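Local coordinates for protein DNA endonuclease I-HmuI (Bacillus phage SPO1, PDB 1U3E) that probably acts as an intron-homing HNH endonuclease, binding and cleaving DNA with the help of a bound manganese ion, at residues Tyr13-Thr18 with Ile61-Gly66; Gln54-Val59 with Asp81-Thr86; Val73-Gly78 with Thr86-Val91. One frame throughout, in Å; residues are numbered along the deposited sequence.

Contact 1 (Tyr13-Thr18 with Ile61-Gly66). With EDO (1,2-ethanediol), chain P; nucleotides of chain A.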
loop_
_atom_site.group_PDB
_atom_site.type_symbol
_atom_site.label_atom_id
_atom_site.label_comp_id
_atom_site.label_asym_id
_atom_site.label_seq_id
_atom_site.Cartn_x
_atom_site.Cartn_y
_atom_site.Cartn_z
ATOM N N TYR D 13 5.806 -8.419 30.431
ATOM C CA TYR D 13 5.819 -9.406 29.363
ATOM C C TYR D 13 7.234 -9.764 28.946
ATOM O O TYR D 13 8.195 -9.068 29.285
ATOM C CB TYR D 13 5.067 -8.911 28.157
ATOM C CG TYR D 13 3.648 -8.463 28.366
ATOM C CD1 TYR D 13 3.354 -7.180 28.795
ATOM C CD2 TYR D 13 2.585 -9.313 28.078
ATOM C CE1 TYR D 13 2.032 -6.743 28.914
ATOM C CE2 TYR D 13 1.259 -8.884 28.201
ATOM C CZ TYR D 13 0.994 -7.596 28.610
ATOM O OH TYR D 13 -0.308 -7.166 28.712
ATOM N N GLN D 14 7.306 -10.833 28.172
ATOM C CA GLN D 14 8.587 -11.311 27.669
ATOM C C GLN D 14 8.374 -11.926 26.294
ATOM O O GLN D 14 7.274 -12.357 25.968
ATOM C CB GLN D 14 9.213 -12.298 28.633
ATOM C CG GLN D 14 9.325 -11.697 30.036
ATOM C CD GLN D 14 9.847 -12.703 31.050
ATOM O OE1 GLN D 14 9.192 -13.703 31.325
ATOM N NE2 GLN D 14 11.031 -12.454 31.505
ATOM N N VAL D 15 9.464 -11.974 25.509
ATOM C CA VAL D 15 9.368 -12.498 24.153
ATOM C C VAL D 15 10.426 -13.560 23.876
ATOM O O VAL D 15 11.509 -13.518 24.440
ATOM C CB VAL D 15 9.504 -11.332 23.139
ATOM C CG1 VAL D 15 10.678 -10.437 23.531
ATOM C CG2 VAL D 15 9.672 -11.858 21.733
ATOM N N SER D 16 10.118 -14.509 23.000
ATOM C CA SER D 16 11.089 -15.546 22.665
ATOM C C SER D 16 11.441 -15.453 21.186
ATOM O O SER D 16 10.641 -14.997 20.374
ATOM C CB SER D 16 10.535 -16.938 22.961
ATOM O OG SER D 16 9.619 -17.335 21.961
ATOM N N ASN D 17 12.640 -15.891 20.835
ATOM C CA ASN D 17 13.080 -15.837 19.450
ATOM C C ASN D 17 12.232 -16.699 18.513
ATOM O O ASN D 17 12.400 -16.665 17.296
ATOM C CB ASN D 17 14.542 -16.267 19.361
ATOM C CG ASN D 17 14.779 -17.617 19.969
ATOM O OD1 ASN D 17 15.837 -18.200 19.797
ATOM N ND2 ASN D 17 13.793 -18.125 20.692
ATOM N N THR D 18 11.317 -17.474 19.074
ATOM C CA THR D 18 10.483 -18.327 18.248
ATOM C C THR D 18 9.195 -17.617 17.897
ATOM O O THR D 18 8.420 -18.091 17.071
ATOM C CB THR D 18 10.141 -19.621 18.968
ATOM O OG1 THR D 18 9.357 -19.325 20.120
ATOM C CG2 THR D 18 11.399 -20.319 19.403
ATOM N N ILE D 61 13.048 -6.823 16.949
ATOM C CA ILE D 61 13.581 -5.787 17.816
ATOM C C ILE D 61 14.456 -6.346 18.914
ATOM O O ILE D 61 15.431 -5.721 19.318
ATOM C CB ILE D 61 12.452 -4.951 18.467
ATOM C CG1 ILE D 61 11.897 -3.953 17.450
ATOM C CG2 ILE D 61 12.984 -4.198 19.686
ATOM C CD1 ILE D 61 10.700 -3.181 17.932
ATOM N N HIS D 62 14.127 -7.531 19.399
ATOM C CA HIS D 62 14.911 -8.079 20.484
ATOM C C HIS D 62 16.011 -9.068 20.108
ATOM O O HIS D 62 17.032 -9.149 20.794
ATOM C CB HIS D 62 13.967 -8.677 21.529
ATOM C CG HIS D 62 13.074 -7.664 22.185
ATOM N ND1 HIS D 62 11.926 -7.184 21.590
ATOM C CD2 HIS D 62 13.193 -6.999 23.361
ATOM C CE1 HIS D 62 11.380 -6.269 22.370
ATOM N NE2 HIS D 62 12.129 -6.137 23.451
ATOM N N PHE D 63 15.834 -9.792 19.010
ATOM C CA PHE D 63 16.841 -10.773 18.617
ATOM C C PHE D 63 17.479 -10.574 17.244
ATOM O O PHE D 63 18.042 -11.512 16.700
ATOM C CB PHE D 63 16.252 -12.188 18.667
ATOM C CG PHE D 63 15.489 -12.490 19.923
ATOM C CD1 PHE D 63 14.114 -12.339 19.967
ATOM C CD2 PHE D 63 16.144 -12.926 21.060
ATOM C CE1 PHE D 63 13.399 -12.620 21.120
ATOM C CE2 PHE D 63 15.437 -13.210 22.224
ATOM C CZ PHE D 63 14.063 -13.056 22.251
ATOM N N CYS D 64 17.414 -9.370 16.684
ATOM C CA CYS D 64 17.989 -9.147 15.363
ATOM C C CYS D 64 18.793 -7.868 15.200
ATOM O O CYS D 64 18.238 -6.772 15.243
ATOM C CB CYS D 64 16.883 -9.166 14.318
ATOM S SG CYS D 64 16.111 -10.759 14.101
ATOM N N GLU D 65 20.099 -8.003 14.988
ATOM C CA GLU D 65 20.953 -6.837 14.794
ATOM C C GLU D 65 20.544 -6.140 13.485
ATOM O O GLU D 65 19.974 -6.756 12.577
ATOM C CB GLU D 65 22.434 -7.247 14.711
ATOM C CG GLU D 65 22.912 -8.209 15.808
ATOM C CD GLU D 65 22.970 -7.583 17.208
ATOM O OE1 GLU D 65 22.886 -8.338 18.206
ATOM O OE2 GLU D 65 23.113 -6.343 17.313
ATOM N N GLY D 66 20.803 -4.842 13.397
ATOM C CA GLY D 66 20.485 -4.142 12.174
ATOM C C GLY D 66 19.403 -3.103 12.231
ATOM O O GLY D 66 19.198 -2.402 11.248
HETATM C C1 EDO P . 19.899 -6.433 19.264
HETATM O O1 EDO P . 19.007 -7.564 19.148
HETATM C C2 EDO P . 20.197 -6.155 20.769
HETATM O O2 EDO P . 18.943 -5.860 21.476
ATOM P P DA A 7 -2.969 -9.938 29.171
ATOM O OP1 DA A 7 -1.759 -10.724 29.479
ATOM O OP2 DA A 7 -2.853 -8.695 28.372
ATOM O "O5'" DA A 7 -4.010 -10.893 28.443
ATOM C "C5'" DA A 7 -4.761 -11.826 29.212
ATOM C "C4'" DA A 7 -5.761 -12.565 28.355
ATOM O "O4'" DA A 7 -6.890 -11.716 28.043
ATOM C "C3'" DA A 7 -5.185 -12.965 27.000
ATOM O "O3'" DA A 7 -5.855 -14.136 26.555
ATOM C "C2'" DA A 7 -5.517 -11.772 26.122
ATOM C "C1'" DA A 7 -6.890 -11.399 26.655
ATOM N N9 DA A 7 -7.362 -10.022 26.489
ATOM C C8 DA A 7 -6.670 -8.843 26.610
ATOM N N7 DA A 7 -7.413 -7.775 26.432
ATOM C C5 DA A 7 -8.680 -8.286 26.168
ATOM C C6 DA A 7 -9.930 -7.665 25.898
ATOM N N6 DA A 7 -10.116 -6.345 25.852
ATOM N N1 DA A 7 -10.995 -8.466 25.676
ATOM C C2 DA A 7 -10.816 -9.795 25.723
ATOM N N3 DA A 7 -9.702 -10.493 25.969
ATOM C C4 DA A 7 -8.659 -9.669 26.188
#
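The phenyl ring of F63 has N17 CA and CB over one face and H62 CB toward the rim of the other, and the carbonyl oxygen of V15 sits at the edge, in the ring plane. These groups join the four-stranded antiparallel sheet of the NUMOD4 region, through its strand 13-16, to the 61-63 part of helix 55-63 of the HNH nuclease. No hydrogen bond crosses between the two segments; the ring packs against both backbone and side-chain atoms of 15-17. N17 CB stands almost straight above the F63 ring, 3.9 Å from its centroid and 9° off the normal, a CH-pi contact. V15 divides its two methyls. CG1, placed between the backbone N and the carbonyl carbon (chi1 46°), lies over one face of the H62 imidazole, 4.1 Å from its centroid, whereas CG2 touches F63 CE1 at 3.9 Å. The imidazole is also fixed by its nitrogens, ND1 to L58 O within the helix and NE2 to K7 N. At the far end of the strand the sheet reaches DNA, where Y13 OH donates to phosphate oxygen OP2 of DA7 of chain A, 3.0 Å away.

Contact 2 (Gln54-Val59 with Asp81-Thr86). With nucleotides of chain C.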
loop_
_atom_site.group_PDB
_atom_site.type_symbol
_atom_site.label_atom_id
_atom_site.label_comp_id
_atom_site.label_asym_id
_atom_site.label_seq_id
_atom_site.Cartn_x
_atom_site.Cartn_y
_atom_site.Cartn_z
ATOM N N GLN D 54 3.091 -6.091 16.660
ATOM C CA GLN D 54 3.325 -7.149 15.670
ATOM C C GLN D 54 4.407 -8.117 16.147
ATOM O O GLN D 54 5.578 -7.747 16.258
ATOM C CB GLN D 54 3.775 -6.575 14.337
ATOM C CG GLN D 54 2.718 -5.877 13.551
ATOM C CD GLN D 54 3.145 -5.651 12.121
ATOM O OE1 GLN D 54 2.885 -6.472 11.249
ATOM N NE2 GLN D 54 3.824 -4.542 11.876
ATOM N N VAL D 55 4.009 -9.357 16.412
ATOM C CA VAL D 55 4.923 -10.375 16.889
ATOM C C VAL D 55 6.248 -10.382 16.150
ATOM O O VAL D 55 7.296 -10.471 16.778
ATOM C CB VAL D 55 4.285 -11.768 16.796
ATOM C CG1 VAL D 55 5.306 -12.857 17.134
ATOM C CG2 VAL D 55 3.109 -11.836 17.730
ATOM N N HIS D 56 6.234 -10.283 14.829
ATOM C CA HIS D 56 7.511 -10.312 14.150
ATOM C C HIS D 56 8.386 -9.086 14.384
ATOM O O HIS D 56 9.603 -9.163 14.223
ATOM C CB HIS D 56 7.353 -10.579 12.652
ATOM C CG HIS D 56 6.691 -9.480 11.894
ATOM N ND1 HIS D 56 5.326 -9.320 11.858
ATOM C CD2 HIS D 56 7.207 -8.503 11.114
ATOM C CE1 HIS D 56 5.028 -8.292 11.084
ATOM N NE2 HIS D 56 6.151 -7.780 10.621
ATOM N N ARG D 57 7.799 -7.956 14.759
ATOM C CA ARG D 57 8.622 -6.790 15.029
ATOM C C ARG D 57 9.249 -6.987 16.402
ATOM O O ARG D 57 10.434 -6.706 16.608
ATOM C CB ARG D 57 7.804 -5.507 15.048
ATOM C CG ARG D 57 7.380 -4.994 13.715
ATOM C CD ARG D 57 7.317 -3.490 13.749
ATOM N NE ARG D 57 8.298 -2.908 12.844
ATOM C CZ ARG D 57 9.055 -1.857 13.134
ATOM N NH1 ARG D 57 8.946 -1.259 14.316
ATOM N NH2 ARG D 57 9.930 -1.408 12.245
ATOM N N LEU D 58 8.447 -7.474 17.344
ATOM C CA LEU D 58 8.938 -7.702 18.692
ATOM C C LEU D 58 10.123 -8.665 18.678
ATOM O O LEU D 58 11.106 -8.465 19.399
ATOM C CB LEU D 58 7.822 -8.245 19.592
ATOM C CG LEU D 58 6.621 -7.326 19.835
ATOM C CD1 LEU D 58 5.589 -8.066 20.635
ATOM C CD2 LEU D 58 7.036 -6.083 20.576
ATOM N N VAL D 59 10.043 -9.703 17.857
ATOM C CA VAL D 59 11.135 -10.660 17.792
ATOM C C VAL D 59 12.346 -9.946 17.218
ATOM O O VAL D 59 13.404 -9.877 17.845
ATOM C CB VAL D 59 10.768 -11.878 16.911
ATOM C CG1 VAL D 59 11.924 -12.853 16.858
ATOM C CG2 VAL D 59 9.540 -12.577 17.475
ATOM N N ASP D 81 3.901 -16.914 8.878
ATOM C CA ASP D 81 3.617 -17.719 10.054
ATOM C C ASP D 81 4.931 -18.160 10.681
ATOM O O ASP D 81 4.969 -18.594 11.831
ATOM C CB ASP D 81 2.782 -18.943 9.682
ATOM C CG ASP D 81 1.470 -18.573 9.025
ATOM O OD1 ASP D 81 0.630 -17.920 9.682
ATOM O OD2 ASP D 81 1.282 -18.936 7.846
ATOM N N ASN D 82 6.007 -18.055 9.909
ATOM C CA ASN D 82 7.327 -18.427 10.385
ATOM C C ASN D 82 7.948 -17.198 10.991
ATOM O O ASN D 82 8.552 -16.384 10.290
ATOM C CB ASN D 82 8.188 -18.924 9.234
ATOM C CG ASN D 82 9.636 -19.073 9.622
ATOM O OD1 ASN D 82 9.948 -19.218 10.802
ATOM N ND2 ASN D 82 10.527 -19.048 8.629
ATOM N N ASN D 83 7.801 -17.057 12.299
ATOM C CA ASN D 83 8.335 -15.892 12.971
ATOM C C ASN D 83 9.569 -16.155 13.826
ATOM O O ASN D 83 9.808 -15.480 14.815
ATOM C CB ASN D 83 7.229 -15.212 13.787
ATOM C CG ASN D 83 6.104 -14.686 12.916
ATOM O OD1 ASN D 83 6.330 -13.919 11.990
ATOM N ND2 ASN D 83 4.887 -15.097 13.214
ATOM N N LEU D 84 10.373 -17.156 13.438
ATOM C CA LEU D 84 11.572 -17.350 14.224
ATOM C C LEU D 84 12.448 -16.168 13.922
ATOM O O LEU D 84 12.349 -15.619 12.834
ATOM C CB LEU D 84 12.379 -18.612 13.841
ATOM C CG LEU D 84 11.661 -19.939 13.547
ATOM C CD1 LEU D 84 12.643 -21.087 13.571
ATOM C CD2 LEU D 84 10.539 -20.165 14.541
ATOM N N SER D 85 13.301 -15.750 14.846
ATOM C CA SER D 85 14.160 -14.610 14.601
ATOM C C SER D 85 15.078 -14.882 13.432
ATOM O O SER D 85 15.461 -13.965 12.707
ATOM C CB SER D 85 14.977 -14.281 15.853
ATOM O OG SER D 85 15.785 -15.378 16.238
ATOM N N THR D 86 15.453 -16.138 13.245
ATOM C CA THR D 86 16.352 -16.476 12.149
ATOM C C THR D 86 15.749 -16.225 10.772
ATOM O O THR D 86 16.480 -16.112 9.788
ATOM C CB THR D 86 16.809 -17.945 12.216
ATOM O OG1 THR D 86 15.667 -18.804 12.154
ATOM C CG2 THR D 86 17.579 -18.209 13.498
ATOM P P DT C 2 6.968 -4.051 9.360
ATOM O OP1 DT C 2 8.298 -3.775 9.962
ATOM O OP2 DT C 2 6.368 -5.380 9.649
ATOM O "O5'" DT C 2 5.940 -2.857 9.658
ATOM C "C5'" DT C 2 6.396 -1.496 9.478
ATOM C "C4'" DT C 2 5.335 -0.518 9.929
ATOM O "O4'" DT C 2 4.304 -0.503 8.930
ATOM C "C3'" DT C 2 4.648 -0.842 11.252
ATOM O "O3'" DT C 2 5.193 -0.188 12.372
ATOM C "C2'" DT C 2 3.275 -0.262 11.039
ATOM C "C1'" DT C 2 3.080 -0.245 9.566
ATOM N N1 DT C 2 2.089 -1.213 9.161
ATOM C C2 DT C 2 0.832 -0.706 9.079
ATOM O O2 DT C 2 0.525 0.444 9.352
ATOM N N3 DT C 2 -0.074 -1.622 8.673
ATOM C C4 DT C 2 0.131 -2.934 8.358
ATOM O O4 DT C 2 -0.822 -3.641 8.016
ATOM C C5 DT C 2 1.484 -3.384 8.456
ATOM C C7 DT C 2 1.812 -4.805 8.113
ATOM C C6 DT C 2 2.409 -2.504 8.857
ATOM P P DT C 3 4.668 -0.589 13.814
ATOM O OP1 DT C 3 5.734 -0.244 14.780
ATOM O OP2 DT C 3 4.190 -1.979 13.786
ATOM O "O5'" DT C 3 3.397 0.363 14.101
ATOM C "C5'" DT C 3 3.560 1.790 14.042
ATOM C "C4'" DT C 3 2.202 2.454 14.081
ATOM O "O4'" DT C 3 1.392 2.009 12.943
ATOM C "C3'" DT C 3 1.374 2.128 15.324
ATOM O "O3'" DT C 3 1.363 3.273 16.171
ATOM C "C2'" DT C 3 -0.058 1.960 14.850
ATOM C "C1'" DT C 3 0.048 1.870 13.342
ATOM N N1 DT C 3 -0.501 0.611 12.823
ATOM C C2 DT C 3 -1.817 0.629 12.429
ATOM O O2 DT C 3 -2.511 1.632 12.492
ATOM N N3 DT C 3 -2.295 -0.570 11.957
ATOM C C4 DT C 3 -1.594 -1.760 11.847
ATOM O O4 DT C 3 -2.157 -2.763 11.397
ATOM C C5 DT C 3 -0.211 -1.704 12.286
ATOM C C7 DT C 3 0.626 -2.953 12.226
ATOM C C6 DT C 3 0.255 -0.538 12.749
#
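The CG1 methyl of V59 rests on S85 CB at 3.5 Å. With chi1 at 180°, CG1 points opposite the backbone N and reaches the start of the 3-10 segment at S85, and both methyls of V59, CG1 and CG2, lie 3.9 Å from the carbonyl oxygen N83 O. One helical turn earlier, H56 meets the side-chain amide of N83 chiefly through its CB. The H56 ring swings away from the 81-86 segment and turns its edge to the DNA, donating from NE2 to OP2 of DT2 of chain C at 2.6 Å. One residue thus serves two neighbours, its CB the protein loop and its imidazole the phosphate. R57 comes to the same phosphate, with NE 3.0 Å from OP1 of DT2 of chain C in the guanidinium plane and the N-H directed nearly at it (164°). Q54 NE2 grips the next one, OP2 of DT3 of chain C, at 3.2 Å. Q54 is also the N-cap residue, and its carbonyl O accepts from both R57 N and L58 N. The start of helix 55-63 in this HNH nuclease therefore forms a phosphate-gripping surface, with the loop packed against another part of it. L88 of strand 88-91 lies against H56 and V59, the H56 and H75 rings meet edge to face, and V55 and L58 pack on I42 of strand 41-46.

Contact 3 (Val73-Gly78 with Thr86-Val91); sequences VDHKDG and TNLRWV. With MN (manganese (II) ion), chain K; nucleotides of chain C.
D74 divides its carboxylate between a metal and an arginine. OD1 binds the manganese ion at 2.5 Å, and OD2 uses its anti lone pair to accept from R89 NE at 2.8 Å, in the guanidinium plane. R89 NH2 adds a weaker bond to the same oxygen, and V91 CG2 lies over one guanidinium face, toward its rim. D74 N donates to R89 O at 3.0 Å; the return bond from R89 N is weak. The two strands form the antiparallel hairpin of the His-Me finger, the beta-beta-alpha-metal motif of HNH nucleases, whose helix 93-103 supplies N96 as a further manganese ligand. OP3 of DG1 of chain C and two waters also bind the ion, and one water donates to H75 O. V73 N donates almost straight (176°) to OP1 of DT2 of chain C, 2.8 Å away. H75 ND1 donates to OP2 of DG1 of chain C at 2.9 Å, NE2 faces the N83 amide, and L88 CD2 sits over the ring centre; V73 CG2 lies over the six-membered ring of W90. Beside the H75-G78 turn, N87 OD1 accepts from D77 N in the carbonyl plane, while N87 ND2 reaches D77 OD1 from above the carboxylate at 2.8 Å and also bonds N82 O. K76 N donates to N87 O at 2.7 Å, and its extended chain carries NZ to T86 O, 3.1 Å away.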
loop_
_atom_site.group_PDB
_atom_site.type_symbol
_atom_site.label_atom_id
_atom_site.label_comp_id
_atom_site.label_asym_id
_atom_site.label_seq_id
_atom_site.Cartn_x
_atom_site.Cartn_y
_atom_site.Cartn_z
ATOM N N VAL D 73 10.795 -4.732 9.020
ATOM C CA VAL D 73 11.131 -6.123 9.315
ATOM C C VAL D 73 10.658 -7.061 8.236
ATOM O O VAL D 73 9.475 -7.138 7.941
ATOM C CB VAL D 73 10.522 -6.600 10.657
ATOM C CG1 VAL D 73 10.734 -8.111 10.817
ATOM C CG2 VAL D 73 11.173 -5.866 11.813
ATOM N N ASP D 74 11.590 -7.810 7.670
ATOM C CA ASP D 74 11.257 -8.730 6.598
ATOM C C ASP D 74 11.252 -10.197 6.999
ATOM O O ASP D 74 12.020 -10.617 7.864
ATOM C CB ASP D 74 12.235 -8.511 5.452
ATOM C CG ASP D 74 12.216 -9.628 4.444
ATOM O OD1 ASP D 74 11.111 -10.011 3.995
ATOM O OD2 ASP D 74 13.319 -10.107 4.097
ATOM N N HIS D 75 10.353 -10.957 6.374
ATOM C CA HIS D 75 10.233 -12.400 6.574
ATOM C C HIS D 75 10.947 -13.000 5.374
ATOM O O HIS D 75 10.373 -13.059 4.289
ATOM C CB HIS D 75 8.781 -12.848 6.517
ATOM C CG HIS D 75 8.025 -12.615 7.780
ATOM N ND1 HIS D 75 7.661 -11.359 8.208
ATOM C CD2 HIS D 75 7.551 -13.483 8.704
ATOM C CE1 HIS D 75 6.992 -11.463 9.342
ATOM N NE2 HIS D 75 6.912 -12.742 9.665
ATOM N N LYS D 76 12.187 -13.438 5.563
ATOM C CA LYS D 76 12.976 -13.994 4.473
ATOM C C LYS D 76 12.215 -14.944 3.559
ATOM O O LYS D 76 12.193 -14.767 2.340
ATOM C CB LYS D 76 14.206 -14.725 5.023
ATOM C CG LYS D 76 15.214 -13.847 5.751
ATOM C CD LYS D 76 16.300 -14.695 6.389
ATOM C CE LYS D 76 17.212 -13.855 7.254
ATOM N NZ LYS D 76 18.327 -14.645 7.845
ATOM N N ASP D 77 11.584 -15.948 4.156
ATOM C CA ASP D 77 10.864 -16.964 3.404
ATOM C C ASP D 77 9.445 -16.642 2.965
ATOM O O ASP D 77 8.757 -17.501 2.428
ATOM C CB ASP D 77 10.879 -18.280 4.188
ATOM C CG ASP D 77 9.957 -18.270 5.386
ATOM O OD1 ASP D 77 9.478 -17.191 5.785
ATOM O OD2 ASP D 77 9.719 -19.363 5.935
ATOM N N GLY D 78 9.000 -15.414 3.176
ATOM C CA GLY D 78 7.656 -15.074 2.765
ATOM C C GLY D 78 6.592 -15.728 3.622
ATOM O O GLY D 78 5.414 -15.412 3.491
ATOM N N THR D 86 15.453 -16.138 13.245
ATOM C CA THR D 86 16.352 -16.476 12.149
ATOM C C THR D 86 15.749 -16.225 10.772
ATOM O O THR D 86 16.480 -16.112 9.788
ATOM C CB THR D 86 16.809 -17.945 12.216
ATOM O OG1 THR D 86 15.667 -18.804 12.154
ATOM C CG2 THR D 86 17.579 -18.209 13.498
ATOM N N ASN D 87 14.421 -16.136 10.707
ATOM C CA ASN D 87 13.715 -15.882 9.449
ATOM C C ASN D 87 13.430 -14.397 9.183
ATOM O O ASN D 87 12.959 -14.034 8.106
ATOM C CB ASN D 87 12.387 -16.631 9.432
ATOM C CG ASN D 87 11.661 -16.484 8.111
ATOM O OD1 ASN D 87 12.241 -16.712 7.058
ATOM N ND2 ASN D 87 10.387 -16.115 8.160
ATOM N N LEU D 88 13.708 -13.550 10.172
ATOM C CA LEU D 88 13.462 -12.119 10.082
ATOM C C LEU D 88 14.761 -11.328 9.967
ATOM O O LEU D 88 15.825 -11.812 10.331
ATOM C CB LEU D 88 12.681 -11.676 11.322
ATOM C CG LEU D 88 11.450 -12.541 11.622
ATOM C CD1 LEU D 88 10.881 -12.222 12.988
ATOM C CD2 LEU D 88 10.415 -12.317 10.550
ATOM N N ARG D 89 14.668 -10.102 9.466
ATOM C CA ARG D 89 15.840 -9.248 9.303
ATOM C C ARG D 89 15.436 -7.808 8.989
ATOM O O ARG D 89 14.493 -7.566 8.232
ATOM C CB ARG D 89 16.693 -9.772 8.164
ATOM C CG ARG D 89 15.941 -9.779 6.861
ATOM C CD ARG D 89 16.867 -9.894 5.689
ATOM N NE ARG D 89 16.131 -9.885 4.432
ATOM C CZ ARG D 89 16.695 -9.658 3.253
ATOM N NH1 ARG D 89 18.004 -9.425 3.181
ATOM N NH2 ARG D 89 15.949 -9.649 2.155
ATOM N N TRP D 90 16.150 -6.849 9.564
ATOM C CA TRP D 90 15.836 -5.455 9.309
ATOM C C TRP D 90 16.278 -5.065 7.919
ATOM O O TRP D 90 17.463 -5.120 7.589
ATOM C CB TRP D 90 16.498 -4.560 10.346
ATOM C CG TRP D 90 15.920 -4.760 11.674
ATOM C CD1 TRP D 90 16.415 -5.540 12.677
ATOM C CD2 TRP D 90 14.701 -4.197 12.161
ATOM N NE1 TRP D 90 15.580 -5.495 13.766
ATOM C CE2 TRP D 90 14.518 -4.677 13.476
ATOM C CE3 TRP D 90 13.745 -3.334 11.614
ATOM C CZ2 TRP D 90 13.419 -4.317 14.254
ATOM C CZ3 TRP D 90 12.656 -2.978 12.386
ATOM C CH2 TRP D 90 12.501 -3.470 13.695
ATOM N N VAL D 91 15.320 -4.664 7.101
ATOM C CA VAL D 91 15.622 -4.293 5.737
ATOM C C VAL D 91 15.010 -2.960 5.361
ATOM O O VAL D 91 14.153 -2.440 6.061
ATOM C CB VAL D 91 15.147 -5.411 4.777
ATOM C CG1 VAL D 91 14.938 -4.883 3.380
ATOM C CG2 VAL D 91 16.181 -6.531 4.757
HETATM MN MN MN K . 9.464 -9.653 2.190
ATOM O OP3 DG C 1 8.572 -9.138 4.221
ATOM P P DG C 1 7.456 -8.874 5.201
ATOM O OP1 DG C 1 6.204 -9.648 4.862
ATOM O OP2 DG C 1 7.910 -8.974 6.620
ATOM O "O5'" DG C 1 7.077 -7.318 4.958
ATOM C "C5'" DG C 1 6.271 -6.614 5.909
ATOM C "C4'" DG C 1 6.453 -5.124 5.755
ATOM O "O4'" DG C 1 5.584 -4.677 4.704
ATOM C "C3'" DG C 1 6.024 -4.331 6.971
ATOM O "O3'" DG C 1 7.136 -3.991 7.776
ATOM C "C2'" DG C 1 5.534 -3.028 6.375
ATOM C "C1'" DG C 1 5.013 -3.423 5.019
ATOM N N9 DG C 1 3.568 -3.606 5.018
ATOM C C8 DG C 1 2.884 -4.774 4.778
ATOM N N7 DG C 1 1.588 -4.624 4.816
ATOM C C5 DG C 1 1.411 -3.282 5.109
ATOM C C6 DG C 1 0.237 -2.543 5.272
ATOM O O6 DG C 1 -0.929 -2.932 5.189
ATOM N N1 DG C 1 0.504 -1.211 5.561
ATOM C C2 DG C 1 1.751 -0.666 5.678
ATOM N N2 DG C 1 1.802 0.641 5.960
ATOM N N3 DG C 1 2.866 -1.352 5.528
ATOM C C4 DG C 1 2.623 -2.644 5.244
ATOM P P DT C 2 6.968 -4.051 9.360
ATOM O OP1 DT C 2 8.298 -3.775 9.962
ATOM O OP2 DT C 2 6.368 -5.380 9.649
ATOM O "O5'" DT C 2 5.940 -2.857 9.658
ATOM C "C5'" DT C 2 6.396 -1.496 9.478
ATOM C "C4'" DT C 2 5.335 -0.518 9.929
ATOM O "O4'" DT C 2 4.304 -0.503 8.930
ATOM C "C3'" DT C 2 4.648 -0.842 11.252
ATOM O "O3'" DT C 2 5.193 -0.188 12.372
ATOM C "C2'" DT C 2 3.275 -0.262 11.039
ATOM C "C1'" DT C 2 3.080 -0.245 9.566
ATOM N N1 DT C 2 2.089 -1.213 9.161
ATOM C C2 DT C 2 0.832 -0.706 9.079
ATOM O O2 DT C 2 0.525 0.444 9.352
ATOM N N3 DT C 2 -0.074 -1.622 8.673
ATOM C C4 DT C 2 0.131 -2.934 8.358
ATOM O O4 DT C 2 -0.822 -3.641 8.016
ATOM C C5 DT C 2 1.484 -3.384 8.456
ATOM C C7 DT C 2 1.812 -4.805 8.113
ATOM C C6 DT C 2 2.409 -2.504 8.857
HETATM O O HOH W 1 9.653 -11.545 2.385
HETATM O O HOH W 2 9.679 -9.386 0.364
#

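Overall arrangement
From the N terminus, the chain first runs along strand 13-16, whose contact 1 closes only when the end of helix 55-63 arrives, a loop of 42 residues. Contact 2 opens inside that loop, at the start of the same helix, and closes after it at 81-86, so the two cross. Contact 3 opens at 73-78, before contact 2 has closed, and crosses it in turn, the two sharing T86; contact 1 is already complete when contact 3 begins. Helix 55-63 is thereby clamped between the NUMOD4 sheet and the metal-binding hairpin. Further links join the pieces directly: N17 O probably bonds S85 N between contacts 1 and 2, and I61 packs on W90 between contacts 1 and 3.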